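Aerobactin synthase IucC (Klebsiella pneumoniae, PDB 6CN7) probably catalyses the ATP-dependent joining of a second N-acetyl-N-hydroxylysine to citryl-N-acetyl-N-hydroxylysine, which completes the siderophore aerobactin. Local coordinates at residues H5-F10 and A114-S119; W59-A64 and V494-A499; D122-D127 and I388-L393; L134-P139 and L373-E378. The protein carries 5 engineered substitutions. One frame throughout, in Å; residues are numbered along the deposited sequence.

Interaction 1. Residues H5-F10 and A114-S119; sequences HKDWDF and ARRGLS
Asp7 and Arg116 meet in an end-on, two-pronged salt bridge, each nitrogen at the end of the guanidinium facing its own carboxylate oxygen. The grip is lopsided. Arg116 NH2 donates to Asp7 OD2 at 2.5 Å, whereas Arg116 NH1 reaches Asp7 OD1 at 3.3 Å, so the first prong is the closer one. Both oxygens are approached on their syn sides, with each nitrogen lying somewhat out of the carboxylate plane. From the arginine side the carboxylate is at the edge, nearly in the guanidinium plane, and the two planes are only 14° apart, as expected of a bidentate, end-on pair. The two side chains arrive from opposite directions. The CB of Arg116 does not aim at the helix; a bend at chi3 (-82°) helps bring its end round to Asp7.

The backbones stay well separated, with Asp7 CA and Arg116 CA 11.1 Å apart, so the long Arg116 side chain covers most of the gap. Arg116 belongs to a type II beta turn running from Arg115 to Leu118, with Gly117 in its third position. Arg115 NH2 makes a salt bridge to Glu375 OE1, so the two adjacent arginines serve different acids. Asp9 pairs with Arg13, and Ser119 OG caps the next helix through Asp122 N.

This surface bridge ties helix 4-25 to the loop between helices 91-114 and 120-124. Asp7 and Phe10 also touch Leu112 of helix 91-114. Trp8 packs on Leu105 and Leu109 of that helix, and on Glu241 of the second subunit.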
loop_
_atom_site.group_PDB
_atom_site.type_symbol
_atom_site.label_atom_id
_atom_site.label_comp_id
_atom_site.label_asym_id
_atom_site.label_seq_id
_atom_site.Cartn_x
_atom_site.Cartn_y
_atom_site.Cartn_z
ATOM N N HIS A 5 -18.114 -8.984 -23.024
ATOM C CA HIS A 5 -19.224 -8.037 -23.009
ATOM C C HIS A 5 -20.478 -8.660 -22.406
ATOM O O HIS A 5 -21.249 -7.975 -21.723
ATOM C CB HIS A 5 -19.505 -7.539 -24.429
ATOM N N LYS A 6 -20.700 -9.956 -22.643
ATOM C CA LYS A 6 -21.892 -10.611 -22.111
ATOM C C LYS A 6 -21.877 -10.624 -20.588
ATOM O O LYS A 6 -22.906 -10.382 -19.948
ATOM C CB LYS A 6 -21.996 -12.033 -22.661
ATOM N N ASP A 7 -20.718 -10.905 -19.988
ATOM C CA ASP A 7 -20.634 -10.977 -18.532
ATOM C C ASP A 7 -20.709 -9.592 -17.902
ATOM O O ASP A 7 -21.297 -9.423 -16.828
ATOM C CB ASP A 7 -19.341 -11.676 -18.118
ATOM C CG ASP A 7 -19.316 -13.139 -18.516
ATOM O OD1 ASP A 7 -20.398 -13.709 -18.769
ATOM O OD2 ASP A 7 -18.211 -13.721 -18.568
ATOM N N TRP A 8 -20.113 -8.592 -18.552
ATOM C CA TRP A 8 -20.132 -7.239 -18.008
ATOM C C TRP A 8 -21.554 -6.706 -17.902
ATOM O O TRP A 8 -21.889 -5.997 -16.946
ATOM C CB TRP A 8 -19.270 -6.322 -18.878
ATOM C CG TRP A 8 -19.227 -4.904 -18.413
ATOM C CD1 TRP A 8 -19.758 -3.820 -19.046
ATOM C CD2 TRP A 8 -18.617 -4.410 -17.214
ATOM N NE1 TRP A 8 -19.517 -2.680 -18.317
ATOM C CE2 TRP A 8 -18.817 -3.016 -17.188
ATOM C CE3 TRP A 8 -17.921 -5.011 -16.160
ATOM C CZ2 TRP A 8 -18.355 -2.216 -16.148
ATOM C CZ3 TRP A 8 -17.458 -4.213 -15.131
ATOM C CH2 TRP A 8 -17.675 -2.830 -15.134
ATOM N N ASP A 9 -22.411 -7.041 -18.869
ATOM C CA ASP A 9 -23.793 -6.580 -18.813
ATOM C C ASP A 9 -24.588 -7.346 -17.765
ATOM O O ASP A 9 -25.414 -6.761 -17.056
ATOM C CB ASP A 9 -24.454 -6.721 -20.183
ATOM C CG ASP A 9 -25.925 -6.361 -20.155
ATOM O OD1 ASP A 9 -26.241 -5.164 -19.984
ATOM O OD2 ASP A 9 -26.765 -7.274 -20.297
ATOM N N PHE A 10 -24.354 -8.656 -17.654
ATOM C CA PHE A 10 -25.069 -9.446 -16.658
ATOM C C PHE A 10 -24.742 -8.976 -15.247
ATOM O O PHE A 10 -25.635 -8.854 -14.402
ATOM C CB PHE A 10 -24.727 -10.928 -16.818
ATOM C CG PHE A 10 -25.386 -11.816 -15.801
ATOM C CD1 PHE A 10 -26.682 -12.266 -15.990
ATOM C CD2 PHE A 10 -24.707 -12.205 -14.657
ATOM C CE1 PHE A 10 -27.290 -13.084 -15.055
ATOM C CE2 PHE A 10 -25.309 -13.024 -13.720
ATOM C CZ PHE A 10 -26.604 -13.464 -13.920
ATOM N N ALA A 114 -15.869 -18.407 -12.237
ATOM C CA ALA A 114 -15.539 -19.599 -11.466
ATOM C C ALA A 114 -16.721 -20.544 -11.292
ATOM O O ALA A 114 -16.508 -21.735 -11.036
ATOM C CB ALA A 114 -15.003 -19.204 -10.088
ATOM N N ARG A 115 -17.949 -20.050 -11.426
ATOM C CA ARG A 115 -19.142 -20.860 -11.223
ATOM C C ARG A 115 -19.798 -21.285 -12.534
ATOM O O ARG A 115 -20.932 -21.774 -12.515
ATOM C CB ARG A 115 -20.143 -20.096 -10.351
ATOM C CG ARG A 115 -19.678 -19.947 -8.907
ATOM C CD ARG A 115 -20.510 -18.942 -8.127
ATOM N NE ARG A 115 -21.924 -19.299 -8.086
ATOM C CZ ARG A 115 -22.799 -18.796 -7.221
ATOM N NH1 ARG A 115 -24.066 -19.181 -7.266
ATOM N NH2 ARG A 115 -22.412 -17.920 -6.301
ATOM N N ARG A 116 -19.110 -21.126 -13.663
ATOM C CA ARG A 116 -19.706 -21.436 -14.954
ATOM C C ARG A 116 -19.791 -22.943 -15.169
ATOM O O ARG A 116 -18.920 -23.706 -14.743
ATOM C CB ARG A 116 -18.902 -20.799 -16.087
ATOM C CG ARG A 116 -19.761 -20.004 -17.055
ATOM C CD ARG A 116 -18.998 -19.616 -18.311
ATOM N NE ARG A 116 -18.177 -18.423 -18.120
ATOM C CZ ARG A 116 -18.643 -17.180 -18.161
ATOM N NH1 ARG A 116 -19.934 -16.951 -18.375
ATOM N NH2 ARG A 116 -17.819 -16.157 -17.980
ATOM N N GLY A 117 -20.860 -23.361 -15.846
ATOM C CA GLY A 117 -21.126 -24.762 -16.102
ATOM C C GLY A 117 -21.427 -25.607 -14.883
ATOM O O GLY A 117 -21.519 -26.831 -15.006
ATOM N N LEU A 118 -21.607 -24.997 -13.714
ATOM C CA LEU A 118 -21.786 -25.727 -12.467
ATOM C C LEU A 118 -23.245 -25.653 -12.041
ATOM O O LEU A 118 -23.773 -24.562 -11.800
ATOM C CB LEU A 118 -20.876 -25.166 -11.377
ATOM C CG LEU A 118 -19.378 -25.263 -11.684
ATOM C CD1 LEU A 118 -18.557 -24.704 -10.538
ATOM C CD2 LEU A 118 -18.966 -26.698 -11.970
ATOM N N SER A 119 -23.885 -26.815 -11.952
ATOM C CA SER A 119 -25.248 -26.923 -11.460
ATOM C C SER A 119 -25.275 -26.766 -9.942
ATOM O O SER A 119 -24.239 -26.747 -9.268
ATOM C CB SER A 119 -25.851 -28.270 -11.860
ATOM O OG SER A 119 -25.171 -29.339 -11.223
#

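Interaction 2. Residues W59-A64 and V494-A499; sequences WLWIDA and VSPLMA
Pro496 lies over one face of the Trp61 indole in a CH-pi contact. Its CB stands 3.7 Å from the centroid of the six-membered ring, and the line between them leans 23° from the ring normal, which places the methylene over the face though displaced toward the rim. The nearest atoms are Pro496 CB and Trp61 CZ2, at 3.4 Å. Pro496 CG extends the overlap toward the pyrrole part of the indole, coming within 3.5 Å of Trp61 NE1. Trp61 carries CG beside its backbone N (chi1 -49°), with the indole reaching out to the helix. At the far end of the ring, Ala499 CB approaches Trp61 CH2 obliquely at 4.4 Å. Trp59 meets the same proline differently: Pro496 CG sits at the edge of its ring, near the plane, so the two tryptophans offer a face and an edge to one pyrrolidine.

Helix 475-499 is kinked here: Pro496 N has no hydrogen to donate, and Leu497 N makes only a weak bond, to Val494 O. Strand 60-62, outermost in a four-stranded antiparallel sheet, is held to strand 46-54 by backbone hydrogen bonds between Trp61 and Glu53. Helix 4-25 touches Ile62 and Trp59, while helix 505-521 supplies Glu505 to both Trp61 and Pro496.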
loop_
_atom_site.group_PDB
_atom_site.type_symbol
_atom_site.label_atom_id
_atom_site.label_comp_id
_atom_site.label_asym_id
_atom_site.label_seq_id
_atom_site.Cartn_x
_atom_site.Cartn_y
_atom_site.Cartn_z
ATOM N N TRP A 59 -40.355 -6.504 -0.093
ATOM C CA TRP A 59 -39.133 -6.330 -0.863
ATOM C C TRP A 59 -39.325 -6.914 -2.257
ATOM O O TRP A 59 -39.851 -8.022 -2.403
ATOM C CB TRP A 59 -37.966 -7.007 -0.145
ATOM C CG TRP A 59 -36.714 -7.090 -0.943
ATOM C CD1 TRP A 59 -35.951 -6.053 -1.385
ATOM C CD2 TRP A 59 -36.055 -8.286 -1.374
ATOM N NE1 TRP A 59 -34.862 -6.525 -2.078
ATOM C CE2 TRP A 59 -34.903 -7.894 -2.085
ATOM C CE3 TRP A 59 -36.331 -9.649 -1.234
ATOM C CZ2 TRP A 59 -34.031 -8.815 -2.655
ATOM C CZ3 TRP A 59 -35.461 -10.563 -1.800
ATOM C CH2 TRP A 59 -34.325 -10.142 -2.501
ATOM N N LEU A 60 -38.896 -6.165 -3.275
ATOM C CA LEU A 60 -39.138 -6.540 -4.663
ATOM C C LEU A 60 -38.178 -7.627 -5.133
ATOM O O LEU A 60 -36.992 -7.621 -4.793
ATOM C CB LEU A 60 -38.995 -5.319 -5.569
ATOM C CG LEU A 60 -40.032 -4.209 -5.390
ATOM C CD1 LEU A 60 -39.560 -2.934 -6.068
ATOM C CD2 LEU A 60 -41.378 -4.646 -5.944
ATOM N N TRP A 61 -38.701 -8.560 -5.927
ATOM C CA TRP A 61 -37.885 -9.520 -6.669
ATOM C C TRP A 61 -37.817 -9.016 -8.105
ATOM O O TRP A 61 -38.736 -9.241 -8.895
ATOM C CB TRP A 61 -38.475 -10.924 -6.604
ATOM C CG TRP A 61 -38.840 -11.378 -5.227
ATOM C CD1 TRP A 61 -38.385 -10.874 -4.044
ATOM C CD2 TRP A 61 -39.751 -12.430 -4.892
ATOM N NE1 TRP A 61 -38.958 -11.547 -2.993
ATOM C CE2 TRP A 61 -39.800 -12.508 -3.488
ATOM C CE3 TRP A 61 -40.530 -13.314 -5.646
ATOM C CZ2 TRP A 61 -40.597 -13.436 -2.820
ATOM C CZ3 TRP A 61 -41.320 -14.234 -4.981
ATOM C CH2 TRP A 61 -41.348 -14.289 -3.583
ATOM N N ILE A 62 -36.730 -8.331 -8.438
ATOM C CA ILE A 62 -36.592 -7.677 -9.734
ATOM C C ILE A 62 -35.977 -8.651 -10.730
ATOM O O ILE A 62 -34.972 -9.306 -10.433
ATOM C CB ILE A 62 -35.745 -6.399 -9.607
ATOM C CG1 ILE A 62 -36.507 -5.360 -8.774
ATOM C CG2 ILE A 62 -35.382 -5.845 -10.992
ATOM C CD1 ILE A 62 -35.762 -4.057 -8.546
ATOM N N ASP A 63 -36.587 -8.751 -11.911
ATOM C CA ASP A 63 -36.013 -9.506 -13.022
ATOM C C ASP A 63 -34.997 -8.617 -13.728
ATOM O O ASP A 63 -35.370 -7.684 -14.448
ATOM C CB ASP A 63 -37.112 -9.968 -13.977
ATOM C CG ASP A 63 -36.576 -10.803 -15.128
ATOM O OD1 ASP A 63 -35.339 -10.888 -15.291
ATOM O OD2 ASP A 63 -37.398 -11.380 -15.873
ATOM N N ALA A 64 -33.710 -8.915 -13.533
ATOM C CA ALA A 64 -32.655 -8.015 -13.989
ATOM C C ALA A 64 -32.665 -7.829 -15.503
ATOM O O ALA A 64 -32.212 -6.791 -15.997
ATOM C CB ALA A 64 -31.293 -8.538 -13.532
ATOM N N VAL A 494 -34.223 -16.334 1.473
ATOM C CA VAL A 494 -34.401 -17.764 1.257
ATOM C C VAL A 494 -35.821 -18.093 0.819
ATOM O O VAL A 494 -36.020 -18.915 -0.075
ATOM C CB VAL A 494 -34.023 -18.550 2.532
ATOM C CG1 VAL A 494 -34.192 -20.050 2.306
ATOM C CG2 VAL A 494 -32.597 -18.235 2.948
ATOM N N SER A 495 -36.818 -17.462 1.438
ATOM C CA SER A 495 -38.200 -17.813 1.141
ATOM C C SER A 495 -38.584 -17.597 -0.322
ATOM O O SER A 495 -39.416 -18.371 -0.822
ATOM C CB SER A 495 -39.142 -17.032 2.072
ATOM O OG SER A 495 -39.077 -15.636 1.840
ATOM N N PRO A 496 -38.048 -16.611 -1.048
ATOM C CA PRO A 496 -38.388 -16.515 -2.478
ATOM C C PRO A 496 -37.923 -17.715 -3.280
ATOM O O PRO A 496 -38.602 -18.116 -4.235
ATOM C CB PRO A 496 -37.680 -15.230 -2.925
ATOM C CG PRO A 496 -37.445 -14.460 -1.674
ATOM C CD PRO A 496 -37.190 -15.491 -0.624
ATOM N N LEU A 497 -36.775 -18.296 -2.928
ATOM C CA LEU A 497 -36.301 -19.481 -3.634
ATOM C C LEU A 497 -37.184 -20.686 -3.334
ATOM O O LEU A 497 -37.455 -21.500 -4.224
ATOM C CB LEU A 497 -34.846 -19.757 -3.256
ATOM C CG LEU A 497 -33.889 -18.589 -3.511
ATOM C CD1 LEU A 497 -32.480 -18.926 -3.046
ATOM C CD2 LEU A 497 -33.883 -18.195 -4.982
ATOM N N MET A 498 -37.647 -20.813 -2.087
ATOM C CA MET A 498 -38.601 -21.867 -1.759
ATOM C C MET A 498 -39.909 -21.676 -2.513
ATOM O O MET A 498 -40.505 -22.647 -2.993
ATOM C CB MET A 498 -38.859 -21.895 -0.251
ATOM C CG MET A 498 -37.791 -22.603 0.556
ATOM S SD MET A 498 -37.666 -24.347 0.107
ATOM C CE MET A 498 -36.152 -24.287 -0.808
ATOM N N ALA A 499 -40.380 -20.429 -2.616
ATOM C CA ALA A 499 -41.590 -20.158 -3.384
ATOM C C ALA A 499 -41.460 -20.667 -4.811
ATOM O O ALA A 499 -42.453 -21.083 -5.417
ATOM C CB ALA A 499 -41.890 -18.660 -3.380
#

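Interaction 3. Residues D122-D127 and I388-L393; sequences DLIDLD and IDRSGL
One guanidinium is engaged in two perpendicular ways: Ile124 CD1 sits above the centre of the Arg390 group, while the Asp125 carboxylate takes its edge. The methyl lies 3.9 Å from Arg390 CZ, on one face of the plane. Ile124 reaches it with CG1 placed between the backbone N and carbonyl carbon (chi1 59°). At the edge, Arg390 NH2 donates to Asp125 OD2 over 2.6 Å, at a fairly straight 166°. The second prong, Arg390 NH1 to Asp125 OD1, is modelled so short that its exact length is doubtful, although the salt bridge itself is plain. The carboxylate and guanidinium planes are turned 42° apart, so NH2 comes to OD2 from above the carboxylate plane.

The contact joins the region of helix 120-124, which brings Ile124 and Asp125, to helix 383-391, from whose last turn Arg390 projects. There Ser391 OG donates to Ile388 O at 2.7 Å and accepts from Leu393 N at 3.1 Å, the latter forming an ST turn across Gly392, which leaves the helix with positive phi. Ile124 also packs on Leu383, Ala386 and Tyr387, which sets it against the first turn or so of helix 383-391. A bound MES molecule, probably from the crystallisation liquor, comes about 4 Å from the Arg390 side chain.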
loop_
_atom_site.group_PDB
_atom_site.type_symbol
_atom_site.label_atom_id
_atom_site.label_comp_id
_atom_site.label_asym_id
_atom_site.label_seq_id
_atom_site.Cartn_x
_atom_site.Cartn_y
_atom_site.Cartn_z
ATOM N N ASP A 122 -23.664 -29.760 -8.518
ATOM C CA ASP A 122 -22.221 -29.549 -8.580
ATOM C C ASP A 122 -21.759 -28.638 -7.450
ATOM O O ASP A 122 -20.775 -28.928 -6.763
ATOM C CB ASP A 122 -21.833 -28.954 -9.936
ATOM C CG ASP A 122 -21.971 -29.946 -11.074
ATOM O OD1 ASP A 122 -22.203 -31.142 -10.796
ATOM O OD2 ASP A 122 -21.846 -29.531 -12.248
ATOM N N LEU A 123 -22.478 -27.535 -7.231
ATOM C CA LEU A 123 -22.001 -26.513 -6.304
ATOM C C LEU A 123 -21.986 -27.019 -4.863
ATOM O O LEU A 123 -21.087 -26.673 -4.089
ATOM C CB LEU A 123 -22.850 -25.249 -6.427
ATOM C CG LEU A 123 -22.561 -24.438 -7.694
ATOM C CD1 LEU A 123 -23.593 -23.342 -7.885
ATOM C CD2 LEU A 123 -21.153 -23.835 -7.670
ATOM N N ILE A 124 -22.973 -27.833 -4.475
ATOM C CA ILE A 124 -23.009 -28.342 -3.104
ATOM C C ILE A 124 -22.024 -29.478 -2.870
ATOM O O ILE A 124 -21.820 -29.876 -1.716
ATOM C CB ILE A 124 -24.425 -28.808 -2.715
ATOM C CG1 ILE A 124 -24.917 -29.910 -3.660
ATOM C CG2 ILE A 124 -25.379 -27.619 -2.717
ATOM C CD1 ILE A 124 -26.229 -30.540 -3.236
ATOM N N ASP A 125 -21.400 -30.004 -3.921
ATOM C CA ASP A 125 -20.397 -31.053 -3.784
ATOM C C ASP A 125 -18.972 -30.522 -3.741
ATOM O O ASP A 125 -18.036 -31.321 -3.636
ATOM C CB ASP A 125 -20.526 -32.060 -4.929
ATOM C CG ASP A 125 -21.652 -33.040 -4.709
ATOM O OD1 ASP A 125 -22.196 -33.077 -3.587
ATOM O OD2 ASP A 125 -21.999 -33.772 -5.659
ATOM N N LEU A 126 -18.775 -29.209 -3.820
ATOM C CA LEU A 126 -17.433 -28.660 -3.706
ATOM C C LEU A 126 -16.888 -28.869 -2.299
ATOM O O LEU A 126 -17.628 -29.112 -1.344
ATOM C CB LEU A 126 -17.417 -27.164 -4.024
ATOM C CG LEU A 126 -17.432 -26.743 -5.496
ATOM C CD1 LEU A 126 -18.721 -27.113 -6.090
ATOM C CD2 LEU A 126 -17.235 -25.255 -5.625
ATOM N N ASP A 127 -15.566 -28.770 -2.185
ATOM C CA ASP A 127 -14.942 -28.659 -0.877
ATOM C C ASP A 127 -15.587 -27.514 -0.108
ATOM O O ASP A 127 -15.839 -26.440 -0.659
ATOM C CB ASP A 127 -13.438 -28.425 -1.027
ATOM C CG ASP A 127 -12.744 -28.229 0.305
ATOM O OD1 ASP A 127 -12.599 -29.219 1.054
ATOM O OD2 ASP A 127 -12.344 -27.082 0.605
ATOM N N ILE A 388 -32.443 -30.404 -0.673
ATOM C CA ILE A 388 -33.719 -31.059 -0.400
ATOM C C ILE A 388 -33.836 -32.352 -1.194
ATOM O O ILE A 388 -34.273 -33.383 -0.669
ATOM C CB ILE A 388 -34.881 -30.095 -0.702
ATOM C CG1 ILE A 388 -34.927 -28.996 0.363
ATOM C CG2 ILE A 388 -36.214 -30.848 -0.771
ATOM C CD1 ILE A 388 -35.893 -27.875 0.057
ATOM N N ASP A 389 -33.455 -32.319 -2.473
ATOM C CA ASP A 389 -33.542 -33.520 -3.297
ATOM C C ASP A 389 -32.696 -34.647 -2.717
ATOM O O ASP A 389 -33.120 -35.808 -2.703
ATOM C CB ASP A 389 -33.112 -33.207 -4.728
ATOM C CG ASP A 389 -34.006 -32.182 -5.395
ATOM O OD1 ASP A 389 -35.154 -32.004 -4.934
ATOM O OD2 ASP A 389 -33.563 -31.557 -6.380
ATOM N N ARG A 390 -31.499 -34.323 -2.222
ATOM C CA ARG A 390 -30.617 -35.347 -1.678
ATOM C C ARG A 390 -31.062 -35.840 -0.310
ATOM O O ARG A 390 -30.682 -36.947 0.088
ATOM C CB ARG A 390 -29.190 -34.815 -1.586
ATOM C CG ARG A 390 -28.529 -34.661 -2.928
ATOM C CD ARG A 390 -27.033 -34.582 -2.795
ATOM N NE ARG A 390 -26.409 -34.314 -4.082
ATOM C CZ ARG A 390 -25.112 -34.089 -4.246
ATOM N NH1 ARG A 390 -24.298 -34.097 -3.199
ATOM N NH2 ARG A 390 -24.636 -33.853 -5.460
ATOM N N SER A 391 -31.847 -35.050 0.423
ATOM C CA SER A 391 -32.300 -35.488 1.739
ATOM C C SER A 391 -33.359 -36.576 1.633
ATOM O O SER A 391 -33.502 -37.389 2.552
ATOM C CB SER A 391 -32.850 -34.300 2.526
ATOM O OG SER A 391 -34.060 -33.829 1.955
ATOM N N GLY A 392 -34.098 -36.615 0.528
ATOM C CA GLY A 392 -35.252 -37.478 0.419
ATOM C C GLY A 392 -36.466 -36.990 1.175
ATOM O O GLY A 392 -37.496 -37.674 1.171
ATOM N N LEU A 393 -36.378 -35.831 1.821
ATOM C CA LEU A 393 -37.486 -35.258 2.566
ATOM C C LEU A 393 -38.305 -34.340 1.669
ATOM O O LEU A 393 -37.794 -33.771 0.701
ATOM C CB LEU A 393 -36.969 -34.463 3.767
ATOM C CG LEU A 393 -36.070 -35.212 4.749
ATOM C CD1 LEU A 393 -35.467 -34.243 5.753
ATOM C CD2 LEU A 393 -36.852 -36.304 5.456
#

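Interaction 4. Residues L134-P139 and L373-E378; sequences LLSGHP and LMECDE
Ser136 and Glu375 lock two loops of the IucA/IucC family region together at two points, the serine offering both its backbone N-H and its hydroxyl to one carboxylate. Ser136 N donates to Glu375 OE2 at 2.8 Å and the bond is almost straight (172°), although the donor stands above the carboxylate plane by 37°. Ser136 OG donates to Glu375 OE1, also at 2.8 Å, using the syn lone pair of that oxygen. With different oxygens held by different atoms of one residue, rotation of the carboxylate is restrained. Glu375 OE1 also takes a salt bridge from Arg115 NH2, so this buried carboxylate has three partners: Ser136 N, Ser136 OG and Arg115 NH2.

Apolar packing adds to these bonds. Glu375 bends at chi2 (-70°), and Leu135 CD2 fits against Glu375 CG at 3.7 Å, the two side chains crossing at about a right angle. Leu135 and Glu375 are both buried, and Leu383 of helix 383-391 lies on Glu375.

Against this polar grip and buried pair, the rest of the contact is looser: a single apolar meeting of Met374 and Pro139, both partly exposed. Met374, extended beyond CG, sends its sulfur obliquely to the proline ring: Met374 SD is 3.8 Å from Pro139 CG, and Met374 CE lies 4.2 Å from the same carbon. Phe493 of helix 475-499 touches both Met374 and Pro139. Within the loop itself, Pro139 CD sits 3.5 Å above the imidazole plane of the preceding His138, offset toward its rim.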
loop_
_atom_site.group_PDB
_atom_site.type_symbol
_atom_site.label_atom_id
_atom_site.label_comp_id
_atom_site.label_asym_id
_atom_site.label_seq_id
_atom_site.Cartn_x
_atom_site.Cartn_y
_atom_site.Cartn_z
ATOM N N LEU A 134 -17.032 -19.115 -2.963
ATOM C CA LEU A 134 -17.847 -18.792 -4.126
ATOM C C LEU A 134 -19.194 -18.180 -3.761
ATOM O O LEU A 134 -20.012 -17.941 -4.657
ATOM C CB LEU A 134 -18.062 -20.047 -4.976
ATOM C CG LEU A 134 -16.790 -20.697 -5.532
ATOM C CD1 LEU A 134 -17.148 -21.944 -6.312
ATOM C CD2 LEU A 134 -16.008 -19.725 -6.404
ATOM N N LEU A 135 -19.442 -17.911 -2.482
ATOM C CA LEU A 135 -20.691 -17.281 -2.091
ATOM C C LEU A 135 -20.742 -15.841 -2.594
ATOM O O LEU A 135 -19.717 -15.167 -2.729
ATOM C CB LEU A 135 -20.856 -17.318 -0.573
ATOM C CG LEU A 135 -21.027 -18.709 0.046
ATOM C CD1 LEU A 135 -21.041 -18.607 1.559
ATOM C CD2 LEU A 135 -22.295 -19.385 -0.452
ATOM N N SER A 136 -21.961 -15.368 -2.867
ATOM C CA SER A 136 -22.143 -14.051 -3.469
ATOM C C SER A 136 -21.758 -12.917 -2.528
ATOM O O SER A 136 -21.503 -11.804 -2.994
ATOM C CB SER A 136 -23.595 -13.868 -3.908
ATOM O OG SER A 136 -23.980 -14.874 -4.826
ATOM N N GLY A 137 -21.706 -13.168 -1.227
ATOM C CA GLY A 137 -21.422 -12.122 -0.263
ATOM C C GLY A 137 -22.666 -11.661 0.468
ATOM O O GLY A 137 -23.726 -12.292 0.437
ATOM N N HIS A 138 -22.523 -10.527 1.137
ATOM C CA HIS A 138 -23.597 -10.040 1.993
ATOM C C HIS A 138 -24.803 -9.651 1.142
ATOM O O HIS A 138 -24.655 -8.887 0.181
ATOM C CB HIS A 138 -23.132 -8.850 2.825
ATOM C CG HIS A 138 -24.021 -8.553 3.993
ATOM N ND1 HIS A 138 -25.134 -7.746 3.896
ATOM C CD2 HIS A 138 -23.969 -8.968 5.280
ATOM C CE1 HIS A 138 -25.725 -7.671 5.075
ATOM N NE2 HIS A 138 -25.038 -8.403 5.931
ATOM N N PRO A 139 -26.007 -10.140 1.462
ATOM C CA PRO A 139 -27.149 -9.928 0.559
ATOM C C PRO A 139 -27.784 -8.552 0.643
ATOM O O PRO A 139 -28.549 -8.196 -0.263
ATOM C CB PRO A 139 -28.142 -11.010 1.001
ATOM C CG PRO A 139 -27.858 -11.189 2.452
ATOM C CD PRO A 139 -26.378 -10.959 2.632
ATOM N N LEU A 373 -27.786 -21.028 1.415
ATOM C CA LEU A 373 -29.176 -21.261 1.046
ATOM C C LEU A 373 -29.798 -20.091 0.294
ATOM O O LEU A 373 -30.964 -20.190 -0.106
ATOM C CB LEU A 373 -29.995 -21.570 2.300
ATOM C CG LEU A 373 -29.443 -22.688 3.186
ATOM C CD1 LEU A 373 -30.341 -22.889 4.390
ATOM C CD2 LEU A 373 -29.295 -23.985 2.406
ATOM N N MET A 374 -29.067 -18.996 0.100
ATOM C CA MET A 374 -29.520 -17.886 -0.726
ATOM C C MET A 374 -29.013 -17.977 -2.157
ATOM O O MET A 374 -29.313 -17.087 -2.960
ATOM C CB MET A 374 -29.056 -16.557 -0.130
ATOM C CG MET A 374 -29.341 -16.378 1.341
ATOM S SD MET A 374 -28.556 -14.875 1.951
ATOM C CE MET A 374 -28.913 -15.044 3.681
ATOM N N GLU A 375 -28.254 -19.014 -2.493
ATOM C CA GLU A 375 -27.563 -19.084 -3.771
ATOM C C GLU A 375 -28.375 -19.852 -4.806
ATOM O O GLU A 375 -29.202 -20.706 -4.475
ATOM C CB GLU A 375 -26.197 -19.752 -3.604
ATOM C CG GLU A 375 -25.254 -19.024 -2.660
ATOM C CD GLU A 375 -24.760 -17.706 -3.225
ATOM O OE1 GLU A 375 -24.768 -17.552 -4.465
ATOM O OE2 GLU A 375 -24.365 -16.823 -2.427
ATOM N N CYS A 376 -28.125 -19.529 -6.073
ATOM C CA CYS A 376 -28.638 -20.279 -7.208
ATOM C C CYS A 376 -27.494 -20.530 -8.181
ATOM O O CYS A 376 -26.450 -19.877 -8.117
ATOM C CB CYS A 376 -29.772 -19.533 -7.916
ATOM S SG CYS A 376 -31.272 -19.349 -6.941
ATOM N N ASP A 377 -27.694 -21.486 -9.085
ATOM C CA ASP A 377 -26.671 -21.795 -10.073
ATOM C C ASP A 377 -26.908 -20.984 -11.347
ATOM O O ASP A 377 -27.824 -20.162 -11.432
ATOM C CB ASP A 377 -26.633 -23.297 -10.361
ATOM C CG ASP A 377 -27.888 -23.802 -11.057
ATOM O OD1 ASP A 377 -28.715 -22.976 -11.498
ATOM O OD2 ASP A 377 -28.046 -25.035 -11.164
ATOM N N GLU A 378 -26.048 -21.213 -12.344
ATOM C CA GLU A 378 -26.170 -20.560 -13.645
ATOM C C GLU A 378 -27.616 -20.455 -14.106
ATOM O O GLU A 378 -28.060 -19.404 -14.584
ATOM C CB GLU A 378 -25.364 -21.341 -14.684
ATOM C CG GLU A 378 -24.065 -20.707 -15.114
ATOM C CD GLU A 378 -23.425 -21.472 -16.248
ATOM O OE1 GLU A 378 -23.534 -21.030 -17.413
ATOM O OE2 GLU A 378 -22.836 -22.541 -15.980
#

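How the interactions relate
Interaction 4 lies between the others, its centre about 13 Å from those of interactions 1 and 2 and about 15 Å from that of interaction 3, while the outer three are 20 to 22 Å apart. Along the chain, interactions 1 and 2 interlock, since 59-64 falls between 5-10 and 114-119; interaction 1 closes before 3 and 4 open, interaction 4 lies within the span of interaction 3, and both within that of interaction 2. Loop 373-378 is the common neighbour: Arg115 bridges to Glu375, Leu497 of helix 475-499 packs on Cys376, and Leu123 on Asp377. The amino-terminal helices and sheet are thereby joined to helices from the later part of the chain.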